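Local coordinates for protein BfpC (Escherichia coli, PDB 3VHJ) that takes part in type IV pilus biogenesis as a membrane protein, of which this chain is the N-terminal cytoplasmic domain, at residues L20-S25 and H108-F113; D27-T30 and N36-L39; S48-G51 and E56-A59; V101-M106 and P132-Y137. The protein carries 1 engineered substitution. One frame throughout, in Å; residues are numbered along the deposited sequence.

Contact 1: residues L20-S25 and H108-F113; sequences LLWGSS and HFDKSF
Leu20 meets Asp110 first through its backbone: Leu20 N donates to Asp110 OD2 at 3.2 Å, coming from above the carboxylate plane, 76° out of it. The next link is a water molecule that donates to Leu20 O and to Asp110 O, tying the two backbones together. Two residues on, Trp22 turns its indole edge to the same carboxylate oxygen. Trp22 NE1 lies 2.8 Å from Asp110 OD2, which sits almost in the ring plane and accepts through its anti lone pair; the bond is nearly straight, at 166°. With CG swung anti to the backbone N (chi1 174°), Asp110 carries its carboxylate across to both donors, while Asp110 OD1 takes Asn19 N. Three N-H groups round one buried carboxylate would probably favour its ionised form. An alanine in place of Asp110 removes the shared acceptor and would probably leave Leu20 N, Asn19 N and the indole N-H of Trp22 without their mate. The contact joins two sheets: strand 21-23 is an outermost strand beside 55-60, with Trp22 against Gln57 and Ala59, whereas strand 107-113 borders 96-101 and turns Phe109 and Lys111 toward helix 116-127.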
loop_
_atom_site.group_PDB
_atom_site.type_symbol
_atom_site.label_atom_id
_atom_site.label_comp_id
_atom_site.label_asym_id
_atom_site.label_seq_id
_atom_site.Cartn_x
_atom_site.Cartn_y
_atom_site.Cartn_z
ATOM N N LEU A 20 -2.067 0.302 -5.115
ATOM C CA LEU A 20 -1.347 -0.458 -6.128
ATOM C C LEU A 20 -1.658 -1.935 -5.925
ATOM O O LEU A 20 -2.133 -2.333 -4.865
ATOM C CB LEU A 20 0.159 -0.238 -5.980
ATOM C CG LEU A 20 0.661 1.184 -6.235
ATOM C CD1 LEU A 20 1.926 1.418 -5.446
ATOM C CD2 LEU A 20 0.902 1.382 -7.719
ATOM N N LEU A 21 -1.410 -2.744 -6.947
ATOM C CA LEU A 21 -1.629 -4.180 -6.841
ATOM C C LEU A 21 -0.286 -4.772 -6.446
ATOM O O LEU A 21 0.649 -4.757 -7.239
ATOM C CB LEU A 21 -2.058 -4.766 -8.186
ATOM C CG LEU A 21 -2.250 -6.287 -8.247
ATOM C CD1 LEU A 21 -3.351 -6.711 -7.285
ATOM C CD2 LEU A 21 -2.610 -6.691 -9.669
ATOM N N TRP A 22 -0.194 -5.289 -5.225
ATOM C CA TRP A 22 1.047 -5.858 -4.732
ATOM C C TRP A 22 1.082 -7.368 -4.817
ATOM O O TRP A 22 0.072 -8.039 -4.620
ATOM C CB TRP A 22 1.290 -5.446 -3.278
ATOM C CG TRP A 22 1.531 -3.981 -3.095
ATOM C CD1 TRP A 22 0.587 -2.999 -2.975
ATOM C CD2 TRP A 22 2.798 -3.330 -3.034
ATOM N NE1 TRP A 22 1.192 -1.774 -2.841
ATOM C CE2 TRP A 22 2.552 -1.949 -2.872
ATOM C CE3 TRP A 22 4.125 -3.780 -3.097
ATOM C CZ2 TRP A 22 3.584 -1.010 -2.777
ATOM C CZ3 TRP A 22 5.150 -2.850 -3.005
ATOM C CH2 TRP A 22 4.874 -1.478 -2.845
ATOM N N GLY A 23 2.268 -7.896 -5.086
ATOM C CA GLY A 23 2.425 -9.330 -5.176
ATOM C C GLY A 23 3.872 -9.747 -5.010
ATOM O O GLY A 23 4.787 -8.923 -5.019
ATOM N N SER A 24 4.064 -11.044 -4.826
ATOM C CA SER A 24 5.391 -11.615 -4.686
ATOM C C SER A 24 5.319 -12.986 -5.339
ATOM O O SER A 24 4.243 -13.576 -5.448
ATOM C CB SER A 24 5.793 -11.727 -3.211
ATOM O OG SER A 24 4.834 -12.446 -2.456
ATOM N N SER A 25 6.455 -13.481 -5.801
ATOM C CA SER A 25 6.480 -14.780 -6.452
ATOM C C SER A 25 6.378 -15.885 -5.420
ATOM O O SER A 25 6.658 -15.675 -4.242
ATOM C CB SER A 25 7.774 -14.957 -7.230
ATOM O OG SER A 25 8.863 -15.051 -6.340
ATOM N N HIS A 108 0.160 -6.649 2.334
ATOM C CA HIS A 108 -1.071 -7.423 2.209
ATOM C C HIS A 108 -2.202 -6.531 1.724
ATOM O O HIS A 108 -3.057 -6.964 0.953
ATOM C CB HIS A 108 -1.478 -8.044 3.549
ATOM C CG HIS A 108 -0.743 -9.304 3.884
ATOM N ND1 HIS A 108 -1.269 -10.271 4.715
ATOM C CD2 HIS A 108 0.483 -9.749 3.516
ATOM C CE1 HIS A 108 -0.399 -11.258 4.843
ATOM N NE2 HIS A 108 0.672 -10.965 4.127
ATOM N N PHE A 109 -2.207 -5.286 2.189
ATOM C CA PHE A 109 -3.241 -4.338 1.801
ATOM C C PHE A 109 -2.700 -2.955 1.474
ATOM O O PHE A 109 -1.835 -2.423 2.174
ATOM C CB PHE A 109 -4.285 -4.199 2.918
ATOM C CG PHE A 109 -5.005 -5.475 3.238
ATOM C CD1 PHE A 109 -5.949 -5.994 2.357
ATOM C CD2 PHE A 109 -4.734 -6.166 4.421
ATOM C CE1 PHE A 109 -6.617 -7.185 2.645
ATOM C CE2 PHE A 109 -5.394 -7.355 4.719
ATOM C CZ PHE A 109 -6.339 -7.867 3.827
ATOM N N ASP A 110 -3.223 -2.386 0.395
ATOM C CA ASP A 110 -2.875 -1.042 -0.039
ATOM C C ASP A 110 -4.105 -0.586 -0.810
ATOM O O ASP A 110 -4.187 -0.760 -2.020
ATOM C CB ASP A 110 -1.645 -1.040 -0.949
ATOM C CG ASP A 110 -1.352 0.336 -1.519
ATOM O OD1 ASP A 110 -2.015 1.308 -1.086
ATOM O OD2 ASP A 110 -0.461 0.455 -2.394
ATOM N N LYS A 111 -5.066 -0.012 -0.095
ATOM C CA LYS A 111 -6.311 0.434 -0.713
ATOM C C LYS A 111 -6.623 1.879 -0.378
ATOM O O LYS A 111 -6.315 2.348 0.713
ATOM C CB LYS A 111 -7.467 -0.445 -0.230
ATOM C CG LYS A 111 -7.292 -1.911 -0.544
ATOM C CD LYS A 111 -7.792 -2.258 -1.936
ATOM C CE LYS A 111 -9.306 -2.156 -2.007
ATOM N NZ LYS A 111 -9.842 -2.645 -3.310
ATOM N N SER A 112 -7.225 2.582 -1.332
ATOM C CA SER A 112 -7.612 3.968 -1.132
ATOM C C SER A 112 -9.107 4.054 -1.427
ATOM O O SER A 112 -9.632 3.260 -2.210
ATOM C CB SER A 112 -6.834 4.889 -2.074
ATOM O OG SER A 112 -7.139 4.607 -3.425
ATOM N N PHE A 113 -9.789 4.997 -0.785
ATOM C CA PHE A 113 -11.227 5.180 -0.981
ATOM C C PHE A 113 -11.554 6.660 -0.884
ATOM O O PHE A 113 -10.928 7.383 -0.118
ATOM C CB PHE A 113 -12.036 4.471 0.114
ATOM C CG PHE A 113 -11.653 3.042 0.335
ATOM C CD1 PHE A 113 -10.505 2.718 1.052
ATOM C CD2 PHE A 113 -12.440 2.017 -0.177
ATOM C CE1 PHE A 113 -10.150 1.388 1.258
ATOM C CE2 PHE A 113 -12.092 0.687 0.024
ATOM C CZ PHE A 113 -10.946 0.373 0.741
HETATM O O HOH W 1 -4.665 -2.569 -4.036
#

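Contact 2: residues D27-T30 and N36-L39; sequences DTET and NKSL
Glu29 and Lys37 form a salt bridge across the start of helix 31-42, between the residue just ahead of the N-cap, Thr30, and one in the second turn. The N-cap assignment rests on Thr30 OG1, which bonds to Gln33 N and so occupies a backbone amide of the first turn. The two charged side chains come at each other from opposite directions. Glu29 reaches forward with CG anti to its own N (chi1 -162°) and an extended chain beyond, so that its carboxylate is carried away from the loop and toward the helix surface. Lys37 reaches back along the helix toward the loop, but not as a straight rod: its chain bends at chi3 (61°), which brings the CD methylene as well as the ammonium group up to the carboxylate. Both groups therefore meet the same oxygen, Glu29 OE1. Two observations mark the interaction as modest: the hydrogen bond from Lys37 NZ is weak, and the buried surface is only 74 Å². The contact lies at the protein surface, its centre about 19 Å from the centre of the chain. Both residues also touch a crystal neighbour, which may influence their conformations. On the loop side, Glu29 is further placed by its backbone, since Glu29 O accepts from Ser25 OG. The salt bridge itself is the weak bond between Glu29 OE1 and Lys37 NZ, 3.2 Å long; beside it, Lys37 CD makes a tight contact with Glu29 OE1 at 3.0 Å.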
loop_
_atom_site.group_PDB
_atom_site.type_symbol
_atom_site.label_atom_id
_atom_site.label_comp_id
_atom_site.label_asym_id
_atom_site.label_seq_id
_atom_site.Cartn_x
_atom_site.Cartn_y
_atom_site.Cartn_z
ATOM N N ASP A 27 6.766 -20.465 -4.954
ATOM C CA ASP A 27 7.350 -21.679 -5.501
ATOM C C ASP A 27 8.655 -21.384 -6.231
ATOM O O ASP A 27 9.518 -20.679 -5.710
ATOM C CB ASP A 27 6.351 -22.342 -6.456
ATOM C CG ASP A 27 6.702 -23.786 -6.769
ATOM O OD1 ASP A 27 6.810 -24.594 -5.819
ATOM O OD2 ASP A 27 6.862 -24.113 -7.965
ATOM N N THR A 28 8.790 -21.913 -7.440
ATOM C CA THR A 28 10.003 -21.723 -8.227
ATOM C C THR A 28 9.912 -20.502 -9.125
ATOM O O THR A 28 10.770 -20.281 -9.984
ATOM C CB THR A 28 10.278 -22.936 -9.121
ATOM O OG1 THR A 28 9.195 -23.095 -10.046
ATOM C CG2 THR A 28 10.424 -24.199 -8.276
ATOM N N GLU A 29 8.867 -19.710 -8.934
ATOM C CA GLU A 29 8.682 -18.515 -9.741
ATOM C C GLU A 29 9.585 -17.407 -9.210
ATOM O O GLU A 29 9.688 -17.205 -8.000
ATOM C CB GLU A 29 7.218 -18.062 -9.678
ATOM C CG GLU A 29 6.796 -17.103 -10.784
ATOM C CD GLU A 29 5.398 -16.536 -10.571
ATOM O OE1 GLU A 29 4.863 -15.913 -11.511
ATOM O OE2 GLU A 29 4.842 -16.700 -9.462
ATOM N N THR A 30 10.249 -16.703 -10.117
ATOM C CA THR A 30 11.113 -15.602 -9.725
ATOM C C THR A 30 10.242 -14.354 -9.612
ATOM O O THR A 30 9.116 -14.318 -10.120
ATOM C CB THR A 30 12.204 -15.325 -10.775
ATOM O OG1 THR A 30 11.589 -14.911 -11.999
ATOM C CG2 THR A 30 13.043 -16.570 -11.016
ATOM N N ASN A 36 6.062 -9.681 -14.291
ATOM C CA ASN A 36 5.673 -9.610 -15.687
ATOM C C ASN A 36 4.337 -10.271 -15.966
ATOM O O ASN A 36 3.604 -9.834 -16.854
ATOM C CB ASN A 36 6.771 -10.210 -16.559
ATOM C CG ASN A 36 7.862 -9.213 -16.859
ATOM O OD1 ASN A 36 7.651 -8.256 -17.608
ATOM N ND2 ASN A 36 9.030 -9.415 -16.269
ATOM N N LYS A 37 4.017 -11.315 -15.207
ATOM C CA LYS A 37 2.746 -12.008 -15.375
ATOM C C LYS A 37 1.635 -11.094 -14.878
ATOM O O LYS A 37 0.544 -11.056 -15.445
ATOM C CB LYS A 37 2.735 -13.323 -14.589
ATOM C CG LYS A 37 3.572 -14.425 -15.235
ATOM C CD LYS A 37 3.740 -15.642 -14.327
ATOM C CE LYS A 37 2.411 -16.296 -13.983
ATOM N NZ LYS A 37 2.603 -17.512 -13.144
ATOM N N SER A 38 1.925 -10.348 -13.818
ATOM C CA SER A 38 0.949 -9.428 -13.253
ATOM C C SER A 38 0.728 -8.250 -14.201
ATOM O O SER A 38 -0.409 -7.833 -14.432
ATOM C CB SER A 38 1.433 -8.926 -11.889
ATOM O OG SER A 38 0.480 -8.060 -11.302
ATOM N N LEU A 39 1.815 -7.717 -14.750
ATOM C CA LEU A 39 1.723 -6.596 -15.685
ATOM C C LEU A 39 0.899 -7.002 -16.905
ATOM O O LEU A 39 0.069 -6.235 -17.392
ATOM C CB LEU A 39 3.119 -6.164 -16.138
ATOM C CG LEU A 39 3.981 -5.424 -15.111
ATOM C CD1 LEU A 39 5.396 -5.308 -15.629
ATOM C CD2 LEU A 39 3.391 -4.046 -14.842
#

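Contact 3: residues S48-G51 and E56-A59; sequences SVIG and EQFA
Val49 and Phe58, and Ile50 and Gln57, face each other in an antiparallel beta hairpin formed by strands 46-52 and 55-60; the local strand axes run at 153°. Backbone hydrogen bonds set the register. Ser48 and Ala59 form one hydrogen-bonded pair, with Ala59 N 2.9 Å from Ser48 O and Ser48 N 3.1 Å from Ala59 O. Ile50 and Gln57 form the next: Ile50 N is 2.9 Å from Gln57 O, and the return bond from Gln57 N to Ile50 O measures 3.1 Å. Between them, at the non-hydrogen-bonded pair of Val49 and Phe58, a CA-H...O contact places Phe58 CA 3.1 Å from Ser48 O. Apolar contact is tightest on the face shared with Trp22. Ile50 CG1 and Gln57 CG both lie between the backbone N and the carbonyl carbon (chi1 70° and 67°), which brings them to 3.3 Å from each other. On the other face, Val49 and Phe58 turn toward helix 31-42, and Val49 CG2 lies 4.3 Å from Phe58 CB. The polar contacts centre on the Gln57 amide, whose OE1 accepts from Val107 N and whose NE2 donates to Gly105 O. A water bridges that NE2 to Ile50 O. A leucine in place of Gln57 has no amide and would probably leave Val107 N and Gly105 O without these partners. Gln57 thus does two jobs: its aliphatic part packs on Ile50, while its amide, with NE2 3.4 Å from Ile50 CD1, ties the hairpin to Gly105 and Val107.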
loop_
_atom_site.group_PDB
_atom_site.type_symbol
_atom_site.label_atom_id
_atom_site.label_comp_id
_atom_site.label_asym_id
_atom_site.label_seq_id
_atom_site.Cartn_x
_atom_site.Cartn_y
_atom_site.Cartn_z
ATOM N N SER A 48 7.059 -1.403 -9.740
ATOM C CA SER A 48 8.129 -1.086 -8.821
ATOM C C SER A 48 8.450 -2.369 -8.082
ATOM O O SER A 48 7.554 -3.099 -7.672
ATOM C CB SER A 48 7.696 -0.010 -7.826
ATOM O OG SER A 48 8.745 0.255 -6.917
ATOM N N VAL A 49 9.733 -2.665 -7.951
ATOM C CA VAL A 49 10.145 -3.852 -7.234
ATOM C C VAL A 49 10.802 -3.354 -5.964
ATOM O O VAL A 49 11.640 -2.461 -6.010
ATOM C CB VAL A 49 11.167 -4.685 -8.041
ATOM C CG1 VAL A 49 11.639 -5.872 -7.209
ATOM C CG2 VAL A 49 10.529 -5.177 -9.330
ATOM N N ILE A 50 10.395 -3.895 -4.826
ATOM C CA ILE A 50 11.002 -3.475 -3.577
ATOM C C ILE A 50 11.571 -4.691 -2.872
ATOM O O ILE A 50 10.987 -5.775 -2.896
ATOM C CB ILE A 50 9.995 -2.748 -2.661
ATOM C CG1 ILE A 50 8.958 -3.725 -2.129
ATOM C CG2 ILE A 50 9.305 -1.641 -3.439
ATOM C CD1 ILE A 50 8.041 -3.115 -1.083
ATOM N N GLY A 51 12.735 -4.509 -2.266
ATOM C CA GLY A 51 13.374 -5.608 -1.580
ATOM C C GLY A 51 13.252 -5.481 -0.081
ATOM O O GLY A 51 13.342 -4.382 0.478
ATOM N N GLU A 56 11.693 -10.378 -1.921
ATOM C CA GLU A 56 11.202 -9.267 -2.710
ATOM C C GLU A 56 9.724 -9.334 -3.043
ATOM O O GLU A 56 9.074 -10.361 -2.867
ATOM C CB GLU A 56 12.012 -9.161 -3.998
ATOM C CG GLU A 56 13.463 -8.830 -3.748
ATOM C CD GLU A 56 14.222 -8.624 -5.027
ATOM O OE1 GLU A 56 14.768 -9.615 -5.563
ATOM O OE2 GLU A 56 14.255 -7.470 -5.503
ATOM N N GLN A 57 9.207 -8.208 -3.519
ATOM C CA GLN A 57 7.816 -8.098 -3.910
ATOM C C GLN A 57 7.709 -6.952 -4.906
ATOM O O GLN A 57 8.660 -6.195 -5.114
ATOM C CB GLN A 57 6.927 -7.849 -2.687
ATOM C CG GLN A 57 7.121 -6.503 -2.013
ATOM C CD GLN A 57 6.386 -6.418 -0.689
ATOM O OE1 GLN A 57 5.184 -6.661 -0.618
ATOM N NE2 GLN A 57 7.111 -6.075 0.369
ATOM N N PHE A 58 6.550 -6.821 -5.528
ATOM C CA PHE A 58 6.376 -5.784 -6.526
ATOM C C PHE A 58 4.997 -5.150 -6.476
ATOM O O PHE A 58 4.055 -5.715 -5.923
ATOM C CB PHE A 58 6.608 -6.393 -7.904
ATOM C CG PHE A 58 5.828 -7.654 -8.130
ATOM C CD1 PHE A 58 4.484 -7.604 -8.485
ATOM C CD2 PHE A 58 6.427 -8.897 -7.935
ATOM C CE1 PHE A 58 3.745 -8.779 -8.642
ATOM C CE2 PHE A 58 5.702 -10.075 -8.088
ATOM C CZ PHE A 58 4.356 -10.016 -8.442
ATOM N N ALA A 59 4.899 -3.965 -7.060
ATOM C CA ALA A 59 3.641 -3.243 -7.124
ATOM C C ALA A 59 3.345 -2.954 -8.591
ATOM O O ALA A 59 4.249 -2.637 -9.361
ATOM C CB ALA A 59 3.744 -1.937 -6.341
HETATM O O HOH W 2 9.956 -6.950 -0.496
#

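Contact 4: residues V101-M106 and P132-Y137; sequences VDKDGM and PWDRTY
Asp102 OD2 is gripped by two N-H groups of its own turn, while the backbone N of the same residue lies at the edge of the Trp133 ring. Met106 N, of a selenomethionine, reaches Asp102 OD2 at 2.8 Å with an angle of 151°; Asp104 N approaches Asp102 OD2 from the opposite face of the carboxylate, at 2.7 Å, along a more bent path. The bond to Asp104 makes an Asx turn, superposed on a type I beta turn closed by Gly105 N to Asp102 O. Gly105 suits this turn, since a CB at its backbone angles would jam against the preceding carbonyl. Across the contact, Val101 O lies near the plane of the indole, 3.5 Å from Trp133 CZ3. A salt bridge spans the outer side: Lys103 NZ donates to Asp134 OD2 at 3.0 Å, on the syn side and 23° out of the carboxylate plane. The lysine chain bends at chi2 (62°), and the two side chains cross at about a right angle; NZ also bonds to Gly82 O. The turn connects strands 96-101 and 107-113, whereas segment 132-137 ends in strand 135-137 at the far edge of the same mixed sheet, parallel to 85-90. Trp133, just before that strand, rests on Cys86 of strand 85-90 and donates through NE1 to Val127 O, in the last residue of helix 116-127.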
loop_
_atom_site.group_PDB
_atom_site.type_symbol
_atom_site.label_atom_id
_atom_site.label_comp_id
_atom_site.label_asym_id
_atom_site.label_seq_id
_atom_site.Cartn_x
_atom_site.Cartn_y
_atom_site.Cartn_z
ATOM N N VAL A 101 0.795 -4.619 6.417
ATOM C CA VAL A 101 2.071 -5.253 6.089
ATOM C C VAL A 101 2.276 -6.398 7.082
ATOM O O VAL A 101 2.111 -6.214 8.294
ATOM C CB VAL A 101 3.226 -4.231 6.196
ATOM C CG1 VAL A 101 4.561 -4.910 5.955
ATOM C CG2 VAL A 101 3.015 -3.113 5.186
ATOM N N ASP A 102 2.624 -7.578 6.573
ATOM C CA ASP A 102 2.784 -8.737 7.439
ATOM C C ASP A 102 4.126 -8.833 8.138
ATOM O O ASP A 102 5.004 -7.996 7.941
ATOM C CB ASP A 102 2.478 -10.033 6.668
ATOM C CG ASP A 102 3.552 -10.403 5.662
ATOM O OD1 ASP A 102 3.266 -11.247 4.786
ATOM O OD2 ASP A 102 4.680 -9.877 5.745
ATOM N N LYS A 103 4.267 -9.862 8.966
ATOM C CA LYS A 103 5.479 -10.086 9.740
ATOM C C LYS A 103 6.738 -10.213 8.885
ATOM O O LYS A 103 7.847 -10.010 9.376
ATOM C CB LYS A 103 5.303 -11.342 10.602
ATOM C CG LYS A 103 6.343 -11.507 11.701
ATOM C CD LYS A 103 6.286 -10.359 12.697
ATOM C CE LYS A 103 7.257 -10.580 13.842
ATOM N NZ LYS A 103 7.177 -9.484 14.847
ATOM N N ASP A 104 6.569 -10.546 7.608
ATOM C CA ASP A 104 7.710 -10.693 6.705
ATOM C C ASP A 104 7.945 -9.436 5.874
ATOM O O ASP A 104 8.814 -9.411 5.002
ATOM C CB ASP A 104 7.506 -11.885 5.764
ATOM C CG ASP A 104 7.510 -13.213 6.492
ATOM O OD1 ASP A 104 8.427 -13.436 7.309
ATOM O OD2 ASP A 104 6.603 -14.038 6.239
ATOM N N GLY A 105 7.160 -8.398 6.140
ATOM C CA GLY A 105 7.317 -7.158 5.405
ATOM C C GLY A 105 6.581 -7.141 4.076
ATOM O O GLY A 105 6.743 -6.212 3.292
HETATM N N MSE A 106 5.775 -8.164 3.815
HETATM C CA MSE A 106 5.025 -8.221 2.566
HETATM C C MSE A 106 3.755 -7.392 2.667
HETATM O O MSE A 106 3.030 -7.461 3.661
HETATM C CB MSE A 106 4.659 -9.668 2.217
HETATM C CG MSE A 106 5.855 -10.595 1.983
HETATM SE SE MSE A 106 6.949 -10.141 0.475
HETATM C CE MSE A 106 8.489 -9.415 1.380
ATOM N N PRO A 132 -2.685 -11.489 12.302
ATOM C CA PRO A 132 -2.258 -11.133 13.662
ATOM C C PRO A 132 -1.303 -9.940 13.670
ATOM O O PRO A 132 -0.116 -10.102 13.973
ATOM C CB PRO A 132 -1.555 -12.403 14.154
ATOM C CG PRO A 132 -2.044 -13.480 13.239
ATOM C CD PRO A 132 -2.132 -12.794 11.915
ATOM N N TRP A 133 -1.807 -8.752 13.351
ATOM C CA TRP A 133 -0.953 -7.560 13.303
ATOM C C TRP A 133 -0.345 -7.207 14.653
ATOM O O TRP A 133 -1.014 -7.280 15.682
ATOM C CB TRP A 133 -1.731 -6.333 12.802
ATOM C CG TRP A 133 -2.706 -6.590 11.678
ATOM C CD1 TRP A 133 -4.065 -6.677 11.784
ATOM C CD2 TRP A 133 -2.397 -6.795 10.293
ATOM N NE1 TRP A 133 -4.624 -6.924 10.554
ATOM C CE2 TRP A 133 -3.623 -7.001 9.619
ATOM C CE3 TRP A 133 -1.205 -6.826 9.554
ATOM C CZ2 TRP A 133 -3.691 -7.236 8.241
ATOM C CZ3 TRP A 133 -1.272 -7.061 8.182
ATOM C CH2 TRP A 133 -2.506 -7.263 7.540
ATOM N N ASP A 134 0.922 -6.810 14.651
ATOM C CA ASP A 134 1.570 -6.415 15.892
ATOM C C ASP A 134 0.961 -5.081 16.325
ATOM O O ASP A 134 0.737 -4.843 17.512
ATOM C CB ASP A 134 3.085 -6.271 15.701
ATOM C CG ASP A 134 3.790 -7.611 15.588
ATOM O OD1 ASP A 134 3.433 -8.533 16.349
ATOM O OD2 ASP A 134 4.710 -7.747 14.751
ATOM N N ARG A 135 0.681 -4.221 15.346
ATOM C CA ARG A 135 0.084 -2.915 15.609
ATOM C C ARG A 135 -1.078 -2.640 14.658
ATOM O O ARG A 135 -1.032 -3.009 13.486
ATOM C CB ARG A 135 1.120 -1.794 15.450
ATOM C CG ARG A 135 2.247 -1.787 16.476
ATOM C CD ARG A 135 1.719 -1.754 17.915
ATOM N NE ARG A 135 0.876 -0.595 18.217
ATOM C CZ ARG A 135 1.320 0.653 18.349
ATOM N NH1 ARG A 135 2.612 0.923 18.204
ATOM N NH2 ARG A 135 0.472 1.634 18.639
ATOM N N THR A 136 -2.118 -1.995 15.181
ATOM C CA THR A 136 -3.291 -1.631 14.397
ATOM C C THR A 136 -3.626 -0.171 14.699
ATOM O O THR A 136 -3.668 0.235 15.861
ATOM C CB THR A 136 -4.518 -2.501 14.751
ATOM O OG1 THR A 136 -4.257 -3.871 14.417
ATOM C CG2 THR A 136 -5.735 -2.027 13.977
ATOM N N TYR A 137 -3.867 0.603 13.645
ATOM C CA TYR A 137 -4.184 2.021 13.773
ATOM C C TYR A 137 -5.505 2.385 13.109
ATOM O O TYR A 137 -5.878 1.815 12.081
ATOM C CB TYR A 137 -3.083 2.862 13.127
ATOM C CG TYR A 137 -1.698 2.527 13.593
ATOM C CD1 TYR A 137 -1.239 2.965 14.834
ATOM C CD2 TYR A 137 -0.844 1.755 12.803
ATOM C CE1 TYR A 137 0.039 2.645 15.278
ATOM C CE2 TYR A 137 0.437 1.428 13.237
ATOM C CZ TYR A 137 0.869 1.877 14.477
ATOM O OH TYR A 137 2.127 1.561 14.925
#

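How the contacts relate
Contacts 1 and 3 share a sheet, strand 21-23 lying beside 55-60, and join where Gly23 O is 2.8 Å from Phe58 N; their centres are 11 Å apart. Contact 3 reaches contact 4 through Gln57 NE2, 2.9 Å from Gly105 O, although their centres stand about 17 Å apart. Contacts 1 and 4 meet on the second sheet, where Phe109 CE2 approaches Trp133 CZ2 at 3.9 Å. Contact 1 and the Gln57-Gly105 bond both link the two sheets. Contact 2 lies at the start of helix 31-42 and the loop before it; its Ser38 CB is 4.0 Å from Phe58 CE1 of contact 3, while contact 4 is about 11 Å away at the nearest atoms. Along the chain, contacts 2 and 3 are nested within the loop closed by contact 1.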